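Local coordinates for protein oxidoreductase, iron/ascorbate family (Shewanella oneidensis, PDB 3ON7) that probably uses iron(II) and dioxygen to convert 2-oxoglutarate to ethylene, and in a second reaction to oxidise L-arginine while forming succinate, at residues 5-10 with 28-33; 89-94 with 149-154; 179-184 with 249-254; 185-190 with 205-210. All coordinates share one frame; numbering follows the deposited sequence.

Interaction 1. Residues 5-10 with 28-33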
loop_
_atom_site.group_PDB
_atom_site.type_symbol
_atom_site.label_atom_id
_atom_site.label_comp_id
_atom_site.label_asym_id
_atom_site.label_seq_id
_atom_site.Cartn_x
_atom_site.Cartn_y
_atom_site.Cartn_z
ATOM N N GLU B 5 0.582 -13.436 38.113
ATOM C CA GLU B 5 0.297 -12.753 39.368
ATOM C C GLU B 5 -0.408 -11.412 39.148
ATOM O O GLU B 5 0.068 -10.583 38.395
ATOM C CB GLU B 5 1.593 -12.518 40.142
ATOM C CG GLU B 5 1.368 -12.102 41.595
ATOM C CD GLU B 5 2.637 -12.120 42.451
ATOM O OE1 GLU B 5 3.620 -11.430 42.097
ATOM O OE2 GLU B 5 2.630 -12.806 43.497
ATOM N N THR B 6 -1.533 -11.189 39.814
ATOM C CA THR B 6 -2.121 -9.853 39.839
ATOM C C THR B 6 -1.301 -8.980 40.760
ATOM O O THR B 6 -1.109 -9.328 41.904
ATOM C CB THR B 6 -3.535 -9.864 40.377
ATOM O OG1 THR B 6 -4.378 -10.632 39.504
ATOM C CG2 THR B 6 -4.053 -8.426 40.486
ATOM N N ILE B 7 -0.808 -7.849 40.268
ATOM C CA ILE B 7 -0.049 -6.925 41.113
ATOM C C ILE B 7 -0.864 -5.674 41.371
ATOM O O ILE B 7 -1.287 -5.014 40.440
ATOM C CB ILE B 7 1.279 -6.528 40.467
ATOM C CG1 ILE B 7 2.169 -7.767 40.296
ATOM C CG2 ILE B 7 1.982 -5.499 41.333
ATOM C CD1 ILE B 7 3.268 -7.600 39.269
ATOM N N ASP B 8 -1.088 -5.354 42.639
ATOM C CA ASP B 8 -1.807 -4.133 43.022
ATOM C C ASP B 8 -0.937 -2.904 42.788
ATOM O O ASP B 8 0.118 -2.757 43.387
ATOM C CB ASP B 8 -2.208 -4.211 44.492
ATOM C CG ASP B 8 -3.225 -3.175 44.880
ATOM O OD1 ASP B 8 -3.003 -1.982 44.625
ATOM O OD2 ASP B 8 -4.235 -3.559 45.491
ATOM N N TYR B 9 -1.405 -2.027 41.910
ATOM C CA TYR B 9 -0.690 -0.817 41.507
ATOM C C TYR B 9 -0.328 0.004 42.718
ATOM O O TYR B 9 0.709 0.649 42.738
ATOM C CB TYR B 9 -1.589 0.005 40.583
ATOM C CG TYR B 9 -1.051 1.356 40.169
ATOM C CD1 TYR B 9 -0.174 1.477 39.085
ATOM C CD2 TYR B 9 -1.440 2.526 40.831
ATOM C CE1 TYR B 9 0.298 2.715 38.688
ATOM C CE2 TYR B 9 -0.945 3.771 40.445
ATOM C CZ TYR B 9 -0.084 3.848 39.361
ATOM O OH TYR B 9 0.414 5.058 38.956
ATOM N N ARG B 10 -1.191 -0.024 43.728
ATOM C CA ARG B 10 -1.019 0.827 44.900
ATOM C C ARG B 10 0.127 0.391 45.802
ATOM O O ARG B 10 0.673 1.228 46.518
ATOM C CB ARG B 10 -2.317 0.906 45.714
ATOM C CG ARG B 10 -3.491 1.520 44.951
ATOM C CD ARG B 10 -4.805 1.274 45.656
ATOM N NE ARG B 10 -5.050 -0.151 45.858
ATOM C CZ ARG B 10 -6.115 -0.658 46.469
ATOM N NH1 ARG B 10 -7.060 0.137 46.947
ATOM N NH2 ARG B 10 -6.237 -1.974 46.597
ATOM N N GLY B 28 2.299 -8.493 32.325
ATOM C CA GLY B 28 2.116 -7.980 33.671
ATOM C C GLY B 28 0.663 -7.637 33.864
ATOM O O GLY B 28 0.025 -7.137 32.954
ATOM N N VAL B 29 0.129 -7.916 35.046
ATOM C CA VAL B 29 -1.277 -7.671 35.337
ATOM C C VAL B 29 -1.355 -6.647 36.478
ATOM O O VAL B 29 -0.763 -6.864 37.516
ATOM C CB VAL B 29 -1.952 -8.989 35.747
ATOM C CG1 VAL B 29 -3.410 -8.770 36.088
ATOM C CG2 VAL B 29 -1.795 -10.030 34.656
ATOM N N LEU B 30 -2.041 -5.523 36.271
ATOM C CA LEU B 30 -2.172 -4.504 37.307
ATOM C C LEU B 30 -3.609 -4.343 37.773
ATOM O O LEU B 30 -4.501 -4.156 36.946
ATOM C CB LEU B 30 -1.678 -3.149 36.807
ATOM C CG LEU B 30 -0.175 -2.934 36.686
ATOM C CD1 LEU B 30 0.079 -1.559 36.076
ATOM C CD2 LEU B 30 0.510 -3.078 38.017
ATOM N N SER B 31 -3.826 -4.382 39.092
ATOM C CA SER B 31 -5.122 -3.991 39.673
ATOM C C SER B 31 -5.054 -2.599 40.306
ATOM O O SER B 31 -3.959 -2.061 40.532
ATOM C CB SER B 31 -5.592 -5.009 40.703
ATOM O OG SER B 31 -5.073 -4.713 41.975
ATOM N N ASN B 32 -6.226 -2.020 40.562
ATOM C CA ASN B 32 -6.333 -0.714 41.211
ATOM C C ASN B 32 -5.454 0.348 40.563
ATOM O O ASN B 32 -4.741 1.066 41.251
ATOM C CB ASN B 32 -5.967 -0.856 42.682
ATOM C CG ASN B 32 -6.923 -1.756 43.414
ATOM O OD1 ASN B 32 -6.693 -2.953 43.529
ATOM N ND2 ASN B 32 -8.025 -1.190 43.879
ATOM N N HIS B 33 -5.484 0.401 39.238
ATOM C CA HIS B 33 -4.721 1.383 38.459
ATOM C C HIS B 33 -5.436 2.735 38.462
ATOM O O HIS B 33 -6.587 2.824 38.897
ATOM C CB HIS B 33 -4.516 0.881 37.011
ATOM C CG HIS B 33 -5.784 0.495 36.324
ATOM N ND1 HIS B 33 -6.591 1.408 35.681
ATOM C CD2 HIS B 33 -6.409 -0.704 36.216
ATOM C CE1 HIS B 33 -7.658 0.788 35.204
ATOM N NE2 HIS B 33 -7.572 -0.494 35.514
HETATM O O HOH W 1 2.007 -9.414 36.644
#
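Strands 6-8 and 28-31 run side by side in the same sense, splayed by 44°, and are joined by two backbone hydrogen bonds, Ile7 N to Val29 O at 2.9 Å and Ser31 N to Ile7 O; a third, Tyr9 N to Ser31 O, continues the ladder just beyond. Ile7 thus spends both its N-H and its carbonyl on the two neighbours of Leu30, as parallel strands do. Near Glu5, a water links the chains, accepting from Val29 N and giving to Glu5 O at 2.9 Å. Ile7 and Leu30 share the inward face, with Ile7 CB 4.3 Å from Leu30 CD2. Phe18 of helix 14-25 packs on both, their branched apolar chains suiting this buried layer. The arrangement is a beta-alpha-beta crossover, in which helix 14-25 carries the chain from strand 6-8 at the sheet edge to its parallel neighbour. Thr6, Val29 and Ser31 lie on the other face, which Pro204 and Asn209 partly cover; Thr6 CG2 is 3.8 Å from Ser31 CB. Asp8 is gripped side-on by Arg10: NE reaches OD1 and NH2 reaches OD2 at 2.8 Å, both on syn lone pairs and in the guanidinium plane. The anti lone pair of Asp8 OD1 takes Arg10 N, making an Asx turn. Held flat, the guanidinium offers one face to the Asn32 amide, stacked with planes 8° apart. Tyr9 swings its ring away from its own N (chi1 175°) and along Leu30, whose CD1 sits at the ring edge, while Tyr9 OH is hydrogen-bonded to Glu119 of helix 103-126.

Interaction 2. Residues 89-94 with 149-154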
loop_
_atom_site.group_PDB
_atom_site.type_symbol
_atom_site.label_atom_id
_atom_site.label_comp_id
_atom_site.label_asym_id
_atom_site.label_seq_id
_atom_site.Cartn_x
_atom_site.Cartn_y
_atom_site.Cartn_z
ATOM N N TYR B 89 -14.870 -4.232 14.188
ATOM C CA TYR B 89 -14.053 -3.391 15.035
ATOM C C TYR B 89 -13.939 -2.013 14.483
ATOM O O TYR B 89 -14.337 -1.761 13.350
ATOM C CB TYR B 89 -12.658 -4.014 15.270
ATOM C CG TYR B 89 -11.927 -4.462 14.021
ATOM C CD1 TYR B 89 -12.097 -5.743 13.509
ATOM C CD2 TYR B 89 -11.039 -3.616 13.372
ATOM C CE1 TYR B 89 -11.416 -6.165 12.353
ATOM C CE2 TYR B 89 -10.344 -4.037 12.235
ATOM C CZ TYR B 89 -10.537 -5.297 11.729
ATOM O OH TYR B 89 -9.846 -5.684 10.611
ATOM N N TYR B 90 -13.414 -1.125 15.317
ATOM C CA TYR B 90 -13.196 0.259 14.975
ATOM C C TYR B 90 -11.761 0.629 15.357
ATOM O O TYR B 90 -11.314 0.369 16.488
ATOM C CB TYR B 90 -14.171 1.141 15.746
ATOM C CG TYR B 90 -14.343 2.501 15.165
ATOM C CD1 TYR B 90 -13.304 3.435 15.200
ATOM C CD2 TYR B 90 -15.527 2.869 14.556
ATOM C CE1 TYR B 90 -13.458 4.687 14.640
ATOM C CE2 TYR B 90 -15.667 4.110 13.976
ATOM C CZ TYR B 90 -14.650 5.021 14.041
ATOM O OH TYR B 90 -14.808 6.266 13.472
ATOM N N HIS B 91 -11.057 1.273 14.425
ATOM C CA HIS B 91 -9.685 1.743 14.661
ATOM C C HIS B 91 -9.712 3.226 14.967
ATOM O O HIS B 91 -10.055 4.066 14.103
ATOM C CB HIS B 91 -8.831 1.479 13.434
ATOM C CG HIS B 91 -8.276 0.096 13.369
ATOM N ND1 HIS B 91 -7.244 -0.245 12.521
ATOM C CD2 HIS B 91 -8.568 -1.019 14.079
ATOM C CE1 HIS B 91 -6.923 -1.514 12.720
ATOM N NE2 HIS B 91 -7.724 -2.010 13.644
ATOM N N VAL B 92 -9.373 3.542 16.209
ATOM C CA VAL B 92 -9.355 4.916 16.682
ATOM C C VAL B 92 -7.921 5.448 16.719
ATOM O O VAL B 92 -7.049 4.848 17.366
ATOM C CB VAL B 92 -9.923 5.027 18.114
ATOM C CG1 VAL B 92 -9.753 6.469 18.650
ATOM C CG2 VAL B 92 -11.376 4.576 18.176
ATOM N N TYR B 93 -7.713 6.588 16.060
ATOM C CA TYR B 93 -6.503 7.398 16.213
ATOM C C TYR B 93 -6.883 8.836 16.540
ATOM O O TYR B 93 -7.879 9.323 16.037
ATOM C CB TYR B 93 -5.699 7.444 14.896
ATOM C CG TYR B 93 -5.209 6.129 14.370
ATOM C CD1 TYR B 93 -3.974 5.615 14.756
ATOM C CD2 TYR B 93 -5.964 5.404 13.465
ATOM C CE1 TYR B 93 -3.518 4.413 14.273
ATOM C CE2 TYR B 93 -5.520 4.211 12.955
ATOM C CZ TYR B 93 -4.295 3.713 13.360
ATOM O OH TYR B 93 -3.861 2.517 12.859
ATOM N N PRO B 94 -6.065 9.545 17.338
ATOM C CA PRO B 94 -6.317 10.970 17.615
ATOM C C PRO B 94 -6.523 11.810 16.347
ATOM O O PRO B 94 -7.324 12.750 16.337
ATOM C CB PRO B 94 -5.029 11.415 18.307
ATOM C CG PRO B 94 -4.475 10.178 18.908
ATOM C CD PRO B 94 -4.854 9.059 18.015
ATOM N N LYS B 149 1.497 6.270 14.986
ATOM C CA LYS B 149 1.056 4.907 14.742
ATOM C C LYS B 149 0.300 4.273 15.905
ATOM O O LYS B 149 -0.339 3.231 15.735
ATOM C CB LYS B 149 2.243 4.024 14.344
ATOM C CG LYS B 149 2.720 4.230 12.905
ATOM C CD LYS B 149 2.208 3.135 11.961
ATOM C CE LYS B 149 2.910 1.791 12.216
ATOM N NZ LYS B 149 2.476 0.739 11.240
ATOM N N THR B 150 0.361 4.853 17.088
ATOM C CA THR B 150 -0.284 4.202 18.229
ATOM C C THR B 150 -1.769 4.083 17.912
ATOM O O THR B 150 -2.380 5.056 17.458
ATOM C CB THR B 150 -0.028 4.932 19.562
ATOM O OG1 THR B 150 1.286 4.597 20.007
ATOM C CG2 THR B 150 -1.061 4.519 20.666
ATOM N N LEU B 151 -2.299 2.878 18.118
ATOM C CA LEU B 151 -3.653 2.501 17.699
ATOM C C LEU B 151 -4.505 2.011 18.862
ATOM O O LEU B 151 -4.092 1.132 19.593
ATOM C CB LEU B 151 -3.564 1.381 16.645
ATOM C CG LEU B 151 -4.789 0.522 16.357
ATOM C CD1 LEU B 151 -5.853 1.377 15.719
ATOM C CD2 LEU B 151 -4.403 -0.658 15.444
ATOM N N LEU B 152 -5.692 2.578 19.018
ATOM C CA LEU B 152 -6.699 2.070 19.958
ATOM C C LEU B 152 -7.754 1.364 19.104
ATOM O O LEU B 152 -8.414 1.982 18.294
ATOM C CB LEU B 152 -7.282 3.219 20.789
ATOM C CG LEU B 152 -8.421 2.932 21.759
ATOM C CD1 LEU B 152 -8.123 1.748 22.644
ATOM C CD2 LEU B 152 -8.723 4.181 22.587
ATOM N N ARG B 153 -7.821 0.050 19.250
ATOM C CA ARG B 153 -8.605 -0.854 18.439
ATOM C C ARG B 153 -9.768 -1.263 19.344
ATOM O O ARG B 153 -9.557 -1.773 20.441
ATOM C CB ARG B 153 -7.688 -2.034 18.086
ATOM C CG ARG B 153 -8.218 -3.106 17.179
ATOM C CD ARG B 153 -7.093 -4.041 16.614
ATOM N NE ARG B 153 -7.520 -4.572 15.318
ATOM C CZ ARG B 153 -7.735 -5.852 15.005
ATOM N NH1 ARG B 153 -7.510 -6.854 15.850
ATOM N NH2 ARG B 153 -8.158 -6.136 13.787
ATOM N N ILE B 154 -10.997 -0.969 18.930
ATOM C CA ILE B 154 -12.175 -1.346 19.709
ATOM C C ILE B 154 -12.803 -2.552 19.031
ATOM O O ILE B 154 -13.323 -2.431 17.924
ATOM C CB ILE B 154 -13.151 -0.167 19.817
ATOM C CG1 ILE B 154 -12.391 1.041 20.363
ATOM C CG2 ILE B 154 -14.409 -0.521 20.709
ATOM C CD1 ILE B 154 -13.208 2.250 20.664
HETATM O O HOH W 2 -1.423 1.977 13.444
#
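Over one face of the Tyr89 ring lies the Arg153 guanidinium, its CZ 4.2 Å from the ring centroid in a cation-pi contact; the planes are 57° apart, and NH2 leads, 3.3 Å from Tyr89 CZ. The edge of the His91 ring meets Arg153 NE, which donates to His91 NE2 over 3.1 Å, nearly in both planes. One face of His91 is covered by Leu151 CD1, a CH-pi contact with CD1 3.6 Å from His91 CG. The same methyl sits off-centre against the Tyr93 ring; it can meet both rings because a leucine delta carbon stands clear of its strand. At the Tyr93 edge are Lys149 O and a water, which accepts from Tyr93 OH at 2.6 Å and donates to Lys149 O. Beneath these groups, strand 89-92 extends the major sheet of the double-stranded beta-helix, pairing antiparallel with 151-154; Tyr90 with Ile154 and Val92 with Leu152 form hydrogen-bonded pairs, and His91 with Arg153 the non-hydrogen-bonded pair between them. The face of Val92, Leu152 and Ile154 is apolar, as befits a layer buried beneath helices 37-51 and 103-126: Val92 CG2 is 3.9 Å from Ile154 CD1. Arg153 starts out pointing away from its own N (chi1 -177°) and stays extended to NE, long enough for NH2 also to form a salt bridge with Glu272 of a second subunit, which accepts from Tyr89 OH as well.

Interaction 3. Residues 179-184 with 249-254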
loop_
_atom_site.group_PDB
_atom_site.type_symbol
_atom_site.label_atom_id
_atom_site.label_comp_id
_atom_site.label_asym_id
_atom_site.label_seq_id
_atom_site.Cartn_x
_atom_site.Cartn_y
_atom_site.Cartn_z
ATOM N N LEU B 179 5.531 -1.857 20.693
ATOM C CA LEU B 179 6.384 -1.656 21.875
ATOM C C LEU B 179 5.761 -2.296 23.089
ATOM O O LEU B 179 6.300 -3.270 23.600
ATOM C CB LEU B 179 6.683 -0.178 22.118
ATOM C CG LEU B 179 7.931 0.053 22.986
ATOM C CD1 LEU B 179 9.196 -0.375 22.272
ATOM C CD2 LEU B 179 8.031 1.507 23.419
ATOM N N ILE B 180 4.645 -1.745 23.562
ATOM C CA ILE B 180 3.812 -2.424 24.548
ATOM C C ILE B 180 2.350 -2.263 24.197
ATOM O O ILE B 180 1.956 -1.309 23.524
ATOM C CB ILE B 180 4.021 -1.945 26.026
ATOM C CG1 ILE B 180 3.735 -0.449 26.191
ATOM C CG2 ILE B 180 5.433 -2.283 26.518
ATOM C CD1 ILE B 180 3.684 -0.009 27.649
ATOM N N THR B 181 1.559 -3.191 24.708
ATOM C CA THR B 181 0.132 -3.180 24.540
ATOM C C THR B 181 -0.548 -3.131 25.910
ATOM O O THR B 181 -0.047 -3.698 26.849
ATOM C CB THR B 181 -0.274 -4.403 23.751
ATOM O OG1 THR B 181 0.394 -4.347 22.475
ATOM C CG2 THR B 181 -1.804 -4.462 23.578
ATOM N N VAL B 182 -1.685 -2.444 26.005
ATOM C CA VAL B 182 -2.351 -2.182 27.281
ATOM C C VAL B 182 -3.846 -2.529 27.162
ATOM O O VAL B 182 -4.538 -1.965 26.313
ATOM C CB VAL B 182 -2.211 -0.676 27.611
ATOM C CG1 VAL B 182 -3.142 -0.276 28.766
ATOM C CG2 VAL B 182 -0.740 -0.329 27.876
ATOM N N LEU B 183 -4.340 -3.457 27.982
ATOM C CA LEU B 183 -5.732 -3.949 27.828
ATOM C C LEU B 183 -6.501 -4.107 29.151
ATOM O O LEU B 183 -6.188 -5.000 29.931
ATOM C CB LEU B 183 -5.723 -5.287 27.083
ATOM C CG LEU B 183 -7.039 -6.078 27.004
ATOM C CD1 LEU B 183 -8.002 -5.459 26.020
ATOM C CD2 LEU B 183 -6.770 -7.522 26.616
ATOM N N PRO B 184 -7.547 -3.276 29.377
ATOM C CA PRO B 184 -8.429 -3.510 30.494
ATOM C C PRO B 184 -9.216 -4.785 30.282
ATOM O O PRO B 184 -9.587 -5.099 29.149
ATOM C CB PRO B 184 -9.392 -2.321 30.450
ATOM C CG PRO B 184 -8.868 -1.396 29.451
ATOM C CD PRO B 184 -8.043 -2.179 28.533
ATOM N N PRO B 249 -8.034 -3.055 23.376
ATOM C CA PRO B 249 -6.572 -3.076 23.433
ATOM C C PRO B 249 -5.990 -1.796 22.838
ATOM O O PRO B 249 -6.484 -1.350 21.809
ATOM C CB PRO B 249 -6.202 -4.278 22.552
ATOM C CG PRO B 249 -7.317 -4.361 21.580
ATOM C CD PRO B 249 -8.561 -3.999 22.383
ATOM N N LEU B 250 -4.982 -1.214 23.488
ATOM C CA LEU B 250 -4.271 -0.042 22.960
ATOM C C LEU B 250 -2.854 -0.491 22.590
ATOM O O LEU B 250 -2.111 -0.939 23.452
ATOM C CB LEU B 250 -4.192 1.080 23.987
ATOM C CG LEU B 250 -3.352 2.305 23.567
ATOM C CD1 LEU B 250 -4.076 3.061 22.412
ATOM C CD2 LEU B 250 -3.043 3.211 24.706
ATOM N N PHE B 251 -2.503 -0.378 21.308
ATOM C CA PHE B 251 -1.187 -0.806 20.806
ATOM C C PHE B 251 -0.242 0.387 20.720
ATOM O O PHE B 251 -0.398 1.257 19.852
ATOM C CB PHE B 251 -1.357 -1.496 19.462
ATOM C CG PHE B 251 -2.206 -2.749 19.543
ATOM C CD1 PHE B 251 -1.630 -3.985 19.836
ATOM C CD2 PHE B 251 -3.579 -2.682 19.383
ATOM C CE1 PHE B 251 -2.405 -5.123 19.956
ATOM C CE2 PHE B 251 -4.357 -3.819 19.471
ATOM C CZ PHE B 251 -3.779 -5.041 19.769
ATOM N N LEU B 252 0.710 0.454 21.658
ATOM C CA LEU B 252 1.659 1.582 21.705
ATOM C C LEU B 252 2.751 1.248 20.689
ATOM O O LEU B 252 3.378 0.192 20.795
ATOM C CB LEU B 252 2.255 1.785 23.124
ATOM C CG LEU B 252 1.403 2.354 24.270
ATOM C CD1 LEU B 252 0.782 3.658 23.893
ATOM C CD2 LEU B 252 0.317 1.400 24.756
ATOM N N HIS B 253 2.916 2.097 19.673
ATOM C CA HIS B 253 3.902 1.894 18.626
ATOM C C HIS B 253 4.939 3.013 18.732
ATOM O O HIS B 253 4.576 4.163 18.921
ATOM C CB HIS B 253 3.282 1.990 17.227
ATOM C CG HIS B 253 2.481 0.794 16.804
ATOM N ND1 HIS B 253 2.929 -0.104 15.856
ATOM C CD2 HIS B 253 1.238 0.385 17.151
ATOM C CE1 HIS B 253 2.004 -1.024 15.654
ATOM N NE2 HIS B 253 0.968 -0.753 16.427
ATOM N N PRO B 254 6.226 2.686 18.549
ATOM C CA PRO B 254 7.242 3.727 18.575
ATOM C C PRO B 254 7.193 4.594 17.321
ATOM O O PRO B 254 6.569 4.204 16.357
ATOM C CB PRO B 254 8.538 2.927 18.631
ATOM C CG PRO B 254 8.219 1.673 17.975
ATOM C CD PRO B 254 6.804 1.367 18.307
#
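Thr181 lies alongside the Phe251 ring, the two side chains pointing the same way from a non-hydrogen-bonded pair of antiparallel strands. Its CG2, anti to the backbone N, rests off-centre against the ring in a CH-pi contact, 4.1 Å from the centroid, while its OG1 (chi1 -60°), beside the backbone N, comes within 3.3 Å of Phe251 CD1. A threonine suits the spot because one branch is a methyl for the ring and the other a hydroxyl for polar partners. On the opposite sheet face are Ile180, Val182, Leu250 and Leu252. Leu252 CD2 reaches across to Val182 CG2 at 3.7 Å, and Leu252 CB packs against Ile180 CG1. Leu183 CD1 bears on Pro249, 4.0 Å from its CD. At the far end Leu179 CB meets Pro254 CD.

The strands set this register. Val182 and Leu250 exchange two bonds, Val182 N to Leu250 O and Leu250 N to Val182 O, each 3.0 Å. Leu252 N gives to Ile180 O at 2.9 Å and Leu252 O takes Leu179 N. Helix 103-126 covers the apolar side, with Ala113 on Leu250 and Asn114 on Leu252. Around Thr181 OG1 stand its hydrogen-bonding partners Asp176 and Asn178; Asn178 also binds Leu252 O, which ties the loop before strand 180-184 to strand 250-252. Asp176, with His174 and His231, faces one vacant point in a pattern matching the HXD...H facial triad that holds iron(II) in 2-oxoglutarate oxygenases, so Thr181 is probably a second-shell residue of an empty iron site inside the double-stranded beta-helix.

Interaction 4. Residues 185-190 with 205-210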
loop_
_atom_site.group_PDB
_atom_site.type_symbol
_atom_site.label_atom_id
_atom_site.label_comp_id
_atom_site.label_asym_id
_atom_site.label_seq_id
_atom_site.Cartn_x
_atom_site.Cartn_y
_atom_site.Cartn_z
ATOM N N THR B 185 -9.475 -5.509 31.360
ATOM C CA THR B 185 -10.284 -6.714 31.276
ATOM C C THR B 185 -11.660 -6.485 31.923
ATOM O O THR B 185 -11.857 -5.471 32.601
ATOM C CB THR B 185 -9.593 -7.854 31.959
ATOM O OG1 THR B 185 -9.405 -7.518 33.332
ATOM C CG2 THR B 185 -8.264 -8.124 31.307
ATOM N N ALA B 186 -12.590 -7.429 31.720
ATOM C CA ALA B 186 -13.984 -7.292 32.209
ATOM C C ALA B 186 -14.616 -8.619 32.633
ATOM O O ALA B 186 -15.766 -8.921 32.274
ATOM C CB ALA B 186 -14.859 -6.601 31.150
ATOM N N ASN B 187 -13.858 -9.395 33.405
ATOM C CA ASN B 187 -14.317 -10.641 34.025
ATOM C C ASN B 187 -14.811 -11.713 33.053
ATOM O O ASN B 187 -15.721 -12.467 33.346
ATOM C CB ASN B 187 -15.367 -10.328 35.099
ATOM C CG ASN B 187 -15.465 -11.412 36.170
ATOM O OD1 ASN B 187 -14.461 -11.960 36.620
ATOM N ND2 ASN B 187 -16.686 -11.715 36.581
ATOM N N GLU B 188 -14.177 -11.774 31.893
ATOM C CA GLU B 188 -14.451 -12.804 30.892
ATOM C C GLU B 188 -13.196 -13.657 30.764
ATOM O O GLU B 188 -12.245 -13.264 30.093
ATOM C CB GLU B 188 -14.783 -12.146 29.545
ATOM C CG GLU B 188 -16.019 -11.234 29.570
ATOM C CD GLU B 188 -15.853 -9.937 28.767
ATOM O OE1 GLU B 188 -14.699 -9.482 28.546
ATOM O OE2 GLU B 188 -16.899 -9.357 28.379
ATOM N N PRO B 189 -13.166 -14.817 31.440
ATOM C CA PRO B 189 -11.926 -15.608 31.389
ATOM C C PRO B 189 -11.637 -16.186 29.991
ATOM O O PRO B 189 -12.562 -16.465 29.241
ATOM C CB PRO B 189 -12.146 -16.717 32.442
ATOM C CG PRO B 189 -13.615 -16.696 32.786
ATOM C CD PRO B 189 -14.179 -15.365 32.365
ATOM N N GLY B 190 -10.364 -16.351 29.653
ATOM C CA GLY B 190 -9.991 -16.955 28.370
ATOM C C GLY B 190 -8.666 -16.501 27.776
ATOM O O GLY B 190 -8.052 -17.248 27.011
ATOM N N SER B 205 -8.590 -11.927 34.886
ATOM C CA SER B 205 -9.262 -10.956 34.034
ATOM C C SER B 205 -10.428 -10.256 34.734
ATOM O O SER B 205 -11.373 -9.845 34.083
ATOM C CB SER B 205 -9.742 -11.665 32.768
ATOM O OG SER B 205 -8.648 -12.234 32.061
ATOM N N ASP B 206 -10.331 -10.093 36.055
ATOM C CA ASP B 206 -11.348 -9.383 36.850
ATOM C C ASP B 206 -11.554 -7.946 36.367
ATOM O O ASP B 206 -10.648 -7.342 35.798
ATOM C CB ASP B 206 -10.936 -9.333 38.318
ATOM C CG ASP B 206 -10.695 -10.715 38.907
ATOM O OD1 ASP B 206 -9.567 -11.262 38.746
ATOM O OD2 ASP B 206 -11.644 -11.250 39.522
ATOM N N PHE B 207 -12.749 -7.403 36.599
ATOM C CA PHE B 207 -13.013 -5.991 36.351
ATOM C C PHE B 207 -11.955 -5.216 37.107
ATOM O O PHE B 207 -11.569 -5.616 38.185
ATOM C CB PHE B 207 -14.384 -5.566 36.891
ATOM C CG PHE B 207 -15.549 -6.099 36.115
ATOM C CD1 PHE B 207 -15.943 -5.491 34.930
ATOM C CD2 PHE B 207 -16.277 -7.185 36.593
ATOM C CE1 PHE B 207 -17.038 -5.973 34.210
ATOM C CE2 PHE B 207 -17.374 -7.680 35.886
ATOM C CZ PHE B 207 -17.755 -7.069 34.690
ATOM N N GLY B 208 -11.493 -4.110 36.538
ATOM C CA GLY B 208 -10.468 -3.293 37.171
ATOM C C GLY B 208 -9.029 -3.756 36.954
ATOM O O GLY B 208 -8.091 -3.070 37.379
ATOM N N ASN B 209 -8.825 -4.921 36.338
ATOM C CA ASN B 209 -7.460 -5.320 35.971
ATOM C C ASN B 209 -7.077 -4.698 34.653
ATOM O O ASN B 209 -7.925 -4.431 33.795
ATOM C CB ASN B 209 -7.259 -6.846 35.912
ATOM C CG ASN B 209 -7.112 -7.456 37.284
ATOM O OD1 ASN B 209 -7.209 -6.750 38.291
ATOM N ND2 ASN B 209 -6.865 -8.768 37.340
ATOM N N ILE B 210 -5.784 -4.470 34.499
ATOM C CA ILE B 210 -5.271 -4.007 33.235
ATOM C C ILE B 210 -4.045 -4.867 32.914
ATOM O O ILE B 210 -3.191 -5.089 33.769
ATOM C CB ILE B 210 -5.022 -2.493 33.298
ATOM C CG1 ILE B 210 -5.095 -1.863 31.919
ATOM C CG2 ILE B 210 -3.708 -2.186 33.961
ATOM C CD1 ILE B 210 -5.293 -0.378 31.986
HETATM O O HOH W 3 -9.576 -12.987 29.718
#
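Thr185 points its side chain at the turn 206-209 with its hydroxyl directed into it: OG1 sits between the backbone N and the carbonyl carbon (chi1 61°), from where it donates to Asp206 O at 2.8 Å. That carbonyl also accepts Asn209 N, the closing bond of a type II turn, and the two donors come from opposite faces of its plane. Gly208 takes the third place of the turn, where positive phi is easily met without a side chain. Thr185 N gives to Asn209 O at 3.1 Å, so backbone and hydroxyl of one threonine hold both ends of the turn. Phe207 leans back over the other loop. Ala186 O lies over one face of its ring, 3.6 Å from Phe207 CZ, and Ala186 CB touches Phe207 CE1 at 3.8 Å; a residue this small lets the ring come down on the backbone. Asn187 crosses Phe207 at about a right angle, its CB 3.4 Å from Phe207 CE2 and its amide tilted 41° from the ring. These loops lead from strand 180-184 to strand 191-194 and from strand 200-202 to strand 210-214, thus joining the main and minor sheets of the double-stranded beta-helix. Asn187, with positive phi that asparagine accepts readily, gives its N to Ser205 O. Farther along, a water donates to Glu188 O and to Ser205 OG at 2.6 Å, while that hydroxyl is also hydrogen-bonded to Val203 O.

Interactions 1, 2 and 3 follow one another along the chain, each closing before the next opens, and all lie on the eight-stranded main sheet: interaction 1 at one edge, 3 near the middle and 2 toward the other edge, with the centres of 1 and 2 about 24 Å apart. Interactions 2 and 3, centres about 10 Å apart, are continuous through adjacent strands 151-157 and 245-252. Interaction 4 is nested within the chain loop closed by interaction 3 and touches both 1 and 3, largely through Asn209 and Ile210. Interaction 1 thus joins the N-terminal strands to the oxygenase core through strand 210-214, whereas it is interaction 3 that adjoins the probable iron site.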